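Side-chain contacts in putative exported protein (Burkholderia pseudomallei, PDB 4JGB), which is probably an NAD(P)-binding oxidoreductase of the Rossmann-fold superfamily, perhaps acting on CH-NH groups: residues A26-Q31 against E198-R203; V103-A108 against I193-E198. All coordinates share one frame; numbering follows the deposited sequence.

Contact 1 (A26-Q31 against E198-R203)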
loop_
_atom_site.group_PDB
_atom_site.type_symbol
_atom_site.label_atom_id
_atom_site.label_comp_id
_atom_site.label_asym_id
_atom_site.label_seq_id
_atom_site.Cartn_x
_atom_site.Cartn_y
_atom_site.Cartn_z
ATOM N N ALA A 26 2.265 12.743 -8.567
ATOM C CA ALA A 26 2.789 14.057 -9.022
ATOM C C ALA A 26 2.370 14.400 -10.450
ATOM O O ALA A 26 1.959 15.525 -10.713
ATOM C CB ALA A 26 4.310 14.130 -8.892
ATOM N N ARG A 27 2.440 13.433 -11.376
ATOM C CA ARG A 27 2.177 13.742 -12.770
ATOM C C ARG A 27 0.686 14.083 -13.000
ATOM O O ARG A 27 0.347 14.659 -14.056
ATOM C CB ARG A 27 2.624 12.604 -13.695
ATOM C CG ARG A 27 1.761 11.322 -13.684
ATOM C CD ARG A 27 2.462 10.217 -14.494
ATOM N NE ARG A 27 2.449 10.533 -15.933
ATOM C CZ ARG A 27 3.148 9.914 -16.897
ATOM N NH1 ARG A 27 3.969 8.901 -16.635
ATOM N NH2 ARG A 27 3.014 10.328 -18.163
ATOM N N ARG A 28 -0.166 13.743 -12.021
ATOM C CA ARG A 28 -1.620 14.024 -12.081
ATOM C C ARG A 28 -1.945 15.394 -11.469
ATOM O O ARG A 28 -3.083 15.886 -11.546
ATOM C CB ARG A 28 -2.431 12.943 -11.333
ATOM C CG ARG A 28 -2.262 11.523 -11.874
ATOM C CD ARG A 28 -3.150 10.518 -11.109
ATOM N NE ARG A 28 -2.906 9.143 -11.540
ATOM C CZ ARG A 28 -3.752 8.109 -11.415
ATOM N NH1 ARG A 28 -4.946 8.237 -10.853
ATOM N NH2 ARG A 28 -3.375 6.921 -11.865
ATOM N N GLY A 29 -0.956 15.994 -10.823
ATOM C CA GLY A 29 -1.155 17.332 -10.216
ATOM C C GLY A 29 -1.446 17.235 -8.717
ATOM O O GLY A 29 -1.734 18.251 -8.077
ATOM N N HIS A 30 -1.352 16.027 -8.138
ATOM C CA HIS A 30 -1.456 15.913 -6.667
ATOM C C HIS A 30 -0.198 16.496 -6.064
ATOM O O HIS A 30 0.862 16.447 -6.692
ATOM C CB HIS A 30 -1.682 14.457 -6.211
ATOM C CG HIS A 30 -2.952 13.854 -6.736
ATOM N ND1 HIS A 30 -4.188 14.419 -6.516
ATOM C CD2 HIS A 30 -3.175 12.728 -7.454
ATOM C CE1 HIS A 30 -5.115 13.679 -7.091
ATOM N NE2 HIS A 30 -4.527 12.636 -7.650
ATOM N N GLN A 31 -0.311 17.076 -4.874
ATOM C CA GLN A 31 0.854 17.534 -4.103
ATOM C C GLN A 31 1.390 16.389 -3.233
ATOM O O GLN A 31 0.752 15.984 -2.245
ATOM C CB GLN A 31 0.468 18.741 -3.234
ATOM C CG GLN A 31 1.594 19.338 -2.408
ATOM C CD GLN A 31 1.091 20.089 -1.181
ATOM O OE1 GLN A 31 1.217 19.620 -0.024
ATOM N NE2 GLN A 31 0.501 21.244 -1.420
ATOM N N GLU A 198 -7.136 4.525 -6.657
ATOM C CA GLU A 198 -7.900 4.127 -5.476
ATOM C C GLU A 198 -7.915 5.235 -4.438
ATOM O O GLU A 198 -8.936 5.471 -3.790
ATOM C CB GLU A 198 -7.411 2.791 -4.873
ATOM C CG GLU A 198 -8.156 2.338 -3.594
ATOM C CD GLU A 198 -9.692 2.409 -3.692
ATOM O OE1 GLU A 198 -10.228 2.373 -4.828
ATOM O OE2 GLU A 198 -10.371 2.485 -2.626
ATOM N N ILE A 199 -6.782 5.918 -4.298
ATOM C CA ILE A 199 -6.705 7.159 -3.509
ATOM C C ILE A 199 -7.767 8.175 -3.931
ATOM O O ILE A 199 -8.408 8.782 -3.077
ATOM C CB ILE A 199 -5.298 7.804 -3.569
ATOM C CG1 ILE A 199 -4.271 6.903 -2.851
ATOM C CG2 ILE A 199 -5.310 9.216 -2.965
ATOM C CD1 ILE A 199 -2.861 7.452 -2.836
ATOM N N GLU A 200 -7.968 8.341 -5.234
ATOM C CA GLU A 200 -8.960 9.294 -5.765
ATOM C C GLU A 200 -10.384 8.750 -5.680
ATOM O O GLU A 200 -11.282 9.491 -5.382
ATOM C CB GLU A 200 -8.675 9.612 -7.232
ATOM C CG GLU A 200 -7.434 10.465 -7.457
ATOM C CD GLU A 200 -6.926 10.365 -8.883
ATOM O OE1 GLU A 200 -7.622 9.758 -9.734
ATOM O OE2 GLU A 200 -5.815 10.880 -9.143
ATOM N N GLN A 201 -10.579 7.455 -5.952
ATOM C CA GLN A 201 -11.931 6.902 -6.184
ATOM C C GLN A 201 -12.608 6.263 -4.988
ATOM O O GLN A 201 -13.836 6.184 -4.935
ATOM C CB GLN A 201 -11.887 5.847 -7.309
ATOM C CG GLN A 201 -11.357 6.425 -8.604
ATOM C CD GLN A 201 -10.913 5.382 -9.592
ATOM O OE1 GLN A 201 -10.851 4.190 -9.286
ATOM N NE2 GLN A 201 -10.624 5.824 -10.813
ATOM N N GLY A 202 -11.824 5.766 -4.047
ATOM C CA GLY A 202 -12.402 5.071 -2.903
ATOM C C GLY A 202 -13.360 3.934 -3.270
ATOM O O GLY A 202 -14.492 3.864 -2.757
ATOM N N ARG A 203 -12.913 3.034 -4.145
ATOM C CA ARG A 203 -13.730 1.880 -4.498
ATOM C C ARG A 203 -13.649 0.774 -3.426
ATOM O O ARG A 203 -14.546 -0.072 -3.344
ATOM C CB ARG A 203 -13.372 1.322 -5.883
ATOM C CG ARG A 203 -13.935 2.112 -7.071
ATOM C CD ARG A 203 -13.313 1.638 -8.380
ATOM N NE ARG A 203 -13.779 0.298 -8.693
ATOM C CZ ARG A 203 -13.036 -0.695 -9.165
ATOM N NH1 ARG A 203 -11.725 -0.528 -9.444
ATOM N NH2 ARG A 203 -13.621 -1.871 -9.380
#
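Extended torsions carry Arg28 and Glu200 toward each other: beyond CG the arginine runs extended out to NE, with chi2 at -178°, and the glutamate with chi2 at 161° sends its carboxylate to meet it. The ring of His30 completes the group, and the ring and the guanidinium both converge on one oxygen, Glu200 OE2.

The short bond belongs to the histidine. His30 NE2 donates to Glu200 OE2 over 2.6 Å, nearly straight at 170°, and the acceptor lies almost in the ring plane; on the carboxylate it is the anti lone pair, the one away from OE1, that is used. The ring is fixed at its other nitrogen too, because His30 ND1 accepts a hydrogen bond from the backbone N-H of Leu6. Accepting at ND1 while donating at NE2 is consistent with a neutral ring protonated at NE2.

Arg28 adds a looser grip. Its NH1 stands 3.3 Å from Glu200 OE2 and 3.3 Å from Glu200 OE1, both weak bonds within a salt bridge; the one to OE2 is the straighter. The guanidinium meets the carboxylate at its own edge, while the carboxylate is turned well out of the guanidinium plane. The same cation also bridges to Asp197 and Glu24, so its charge is shared among three acids.

The backbone suits this placement: Gly29, at positive phi, ends helix 16-27 in a Schellman motif and lets the chain turn between Arg28 and His30. The His-carboxylate bond and salt bridge thereby tie the turn between helix 16-27 and strand 31-36 to the C-terminal end of helix 188-201, with His30 resting against Ile8 of strand 7-11.

Contact 2 (V103-A108 against I193-E198); sequences VVVGGA and IAFVDE
Phe195 meets Val103 and Val105 where a helix packs on the central sheet of a Rossmann-type fold. Strand 101-105 lies between strands 68-71 and 150-155, parallel to both, and helix 188-201 runs nearly antiparallel to it: the axes of 103-105 and 193-198 approach to 9.9 Å at an angle of 161°. All the contacting side chains are buried.

A CH-pi interaction joins the first valine to the ring. Val103 CG1 sits over one face of the Phe195 ring, 3.7 Å from its centroid and 26° off the ring normal, hence displaced toward the rim rather than central. The two side chains come from opposite directions, and the torsion of the valine explains the meeting: with chi1 at -176°, CG1 lies beside the carbonyl carbon and is the branch laid on the ring, whereas CG2 lies beside the backbone N.

Plain apolar packing supplies the remainder. Val105 CG2 approaches Phe195 CE2 to 3.7 Å, obliquely to the ring and with the side chains crossing at about a right angle. On the helix side, Phe195 also touches Ile21 of helix 16-27, so the ring is wedged between the strand and a second helix of the same layer.

Contact with the strand backbone is a third kind. The ring edge faces the peptide after Val104, with Phe195 CE2 4.0 Å from Val104 C. The CB of Val103 points to the helix, while that of Val104 points away from it, and the Val104 side chain touches Phe153 on strand 150-155. The tightest approach joins the valine branch to the far end of the aromatic ring, Val103 CG1 to Phe195 CZ at 3.4 Å.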
loop_
_atom_site.group_PDB
_atom_site.type_symbol
_atom_site.label_atom_id
_atom_site.label_comp_id
_atom_site.label_asym_id
_atom_site.label_seq_id
_atom_site.Cartn_x
_atom_site.Cartn_y
_atom_site.Cartn_z
ATOM N N VAL A 103 -3.923 4.673 2.817
ATOM C CA VAL A 103 -3.780 3.570 1.849
ATOM C C VAL A 103 -2.424 2.898 2.047
ATOM O O VAL A 103 -1.384 3.574 2.037
ATOM C CB VAL A 103 -3.973 3.980 0.355
ATOM C CG1 VAL A 103 -3.908 2.753 -0.570
ATOM C CG2 VAL A 103 -5.300 4.691 0.135
ATOM N N VAL A 104 -2.436 1.582 2.254
ATOM C CA VAL A 104 -1.173 0.849 2.504
ATOM C C VAL A 104 -0.927 -0.248 1.467
ATOM O O VAL A 104 -1.855 -0.878 0.965
ATOM C CB VAL A 104 -1.058 0.310 3.976
ATOM C CG1 VAL A 104 -1.465 1.367 4.994
ATOM C CG2 VAL A 104 -1.946 -0.893 4.227
ATOM N N VAL A 105 0.336 -0.450 1.123
ATOM C CA VAL A 105 0.748 -1.579 0.296
ATOM C C VAL A 105 0.578 -2.835 1.145
ATOM O O VAL A 105 1.117 -2.932 2.239
ATOM C CB VAL A 105 2.209 -1.394 -0.229
ATOM C CG1 VAL A 105 2.786 -2.687 -0.844
ATOM C CG2 VAL A 105 2.260 -0.259 -1.262
ATOM N N GLY A 106 -0.197 -3.782 0.627
ATOM C CA GLY A 106 -0.441 -5.058 1.298
ATOM C C GLY A 106 0.514 -6.146 0.840
ATOM O O GLY A 106 1.672 -5.869 0.508
ATOM N N GLY A 107 0.033 -7.382 0.794
ATOM C CA GLY A 107 0.880 -8.555 0.442
ATOM C C GLY A 107 0.101 -9.580 -0.397
ATOM O O GLY A 107 -0.993 -9.980 -0.041
ATOM N N ALA A 108 0.707 -10.026 -1.493
ATOM C CA ALA A 108 0.128 -11.013 -2.400
ATOM C C ALA A 108 -0.238 -12.321 -1.674
ATOM O O ALA A 108 -1.231 -12.945 -2.006
ATOM C CB ALA A 108 1.095 -11.283 -3.558
ATOM N N ILE A 193 -0.605 3.147 -10.988
ATOM C CA ILE A 193 -1.883 3.659 -11.545
ATOM C C ILE A 193 -3.055 3.210 -10.650
ATOM O O ILE A 193 -3.815 4.036 -10.197
ATOM C CB ILE A 193 -2.104 3.278 -13.034
ATOM C CG1 ILE A 193 -0.992 3.928 -13.902
ATOM C CG2 ILE A 193 -3.526 3.695 -13.479
ATOM C CD1 ILE A 193 -1.021 3.688 -15.396
ATOM N N ALA A 194 -3.195 1.912 -10.419
ATOM C CA ALA A 194 -4.243 1.379 -9.537
ATOM C C ALA A 194 -4.311 2.028 -8.152
ATOM O O ALA A 194 -5.411 2.353 -7.655
ATOM C CB ALA A 194 -4.133 -0.140 -9.405
ATOM N N PHE A 195 -3.138 2.227 -7.545
ATOM C CA PHE A 195 -3.018 2.613 -6.150
ATOM C C PHE A 195 -3.499 4.057 -6.055
ATOM O O PHE A 195 -4.360 4.396 -5.216
ATOM C CB PHE A 195 -1.540 2.466 -5.700
ATOM C CG PHE A 195 -1.297 2.673 -4.222
ATOM C CD1 PHE A 195 -1.184 3.958 -3.680
ATOM C CD2 PHE A 195 -1.081 1.581 -3.382
ATOM C CE1 PHE A 195 -0.894 4.141 -2.333
ATOM C CE2 PHE A 195 -0.797 1.773 -2.024
ATOM C CZ PHE A 195 -0.687 3.057 -1.511
ATOM N N VAL A 196 -2.983 4.895 -6.955
ATOM C CA VAL A 196 -3.368 6.311 -6.979
ATOM C C VAL A 196 -4.838 6.491 -7.454
ATOM O O VAL A 196 -5.534 7.392 -6.973
ATOM C CB VAL A 196 -2.369 7.147 -7.834
ATOM C CG1 VAL A 196 -2.872 8.574 -7.990
ATOM C CG2 VAL A 196 -0.949 7.148 -7.228
ATOM N N ASP A 197 -5.324 5.641 -8.366
ATOM C CA ASP A 197 -6.769 5.687 -8.762
ATOM C C ASP A 197 -7.604 5.435 -7.498
ATOM O O ASP A 197 -8.650 6.055 -7.284
ATOM C CB ASP A 197 -7.164 4.588 -9.787
ATOM C CG ASP A 197 -6.708 4.868 -11.216
ATOM O OD1 ASP A 197 -6.318 5.992 -11.582
ATOM O OD2 ASP A 197 -6.775 3.912 -12.007
ATOM N N GLU A 198 -7.136 4.525 -6.657
ATOM C CA GLU A 198 -7.900 4.127 -5.476
ATOM C C GLU A 198 -7.915 5.235 -4.438
ATOM O O GLU A 198 -8.936 5.471 -3.790
ATOM C CB GLU A 198 -7.411 2.791 -4.873
ATOM C CG GLU A 198 -8.156 2.338 -3.594
ATOM C CD GLU A 198 -9.692 2.409 -3.692
ATOM O OE1 GLU A 198 -10.228 2.373 -4.828
ATOM O OE2 GLU A 198 -10.371 2.485 -2.626
#

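The centres of the two contacts lie about 11 Å apart, and both use helix 188-201, with Glu198 common to their segments. Along the chain the order is 26-31, 103-108, 193-198 and 198-203, so contact 2 falls within the span bridged by contact 1. The centre of contact 2, which is apolar, is about 5 Å from the centre of the chain, and that of contact 1, which is polar, about 14 Å. They are directly connected: Arg28 NH1 lies 2.7 Å from Asp197 OD1, and Ile199 CG1 packs on Val103 CG2. One late helix is thus joined to both the sheet and helix 16-27 of the Rossmann-type domain.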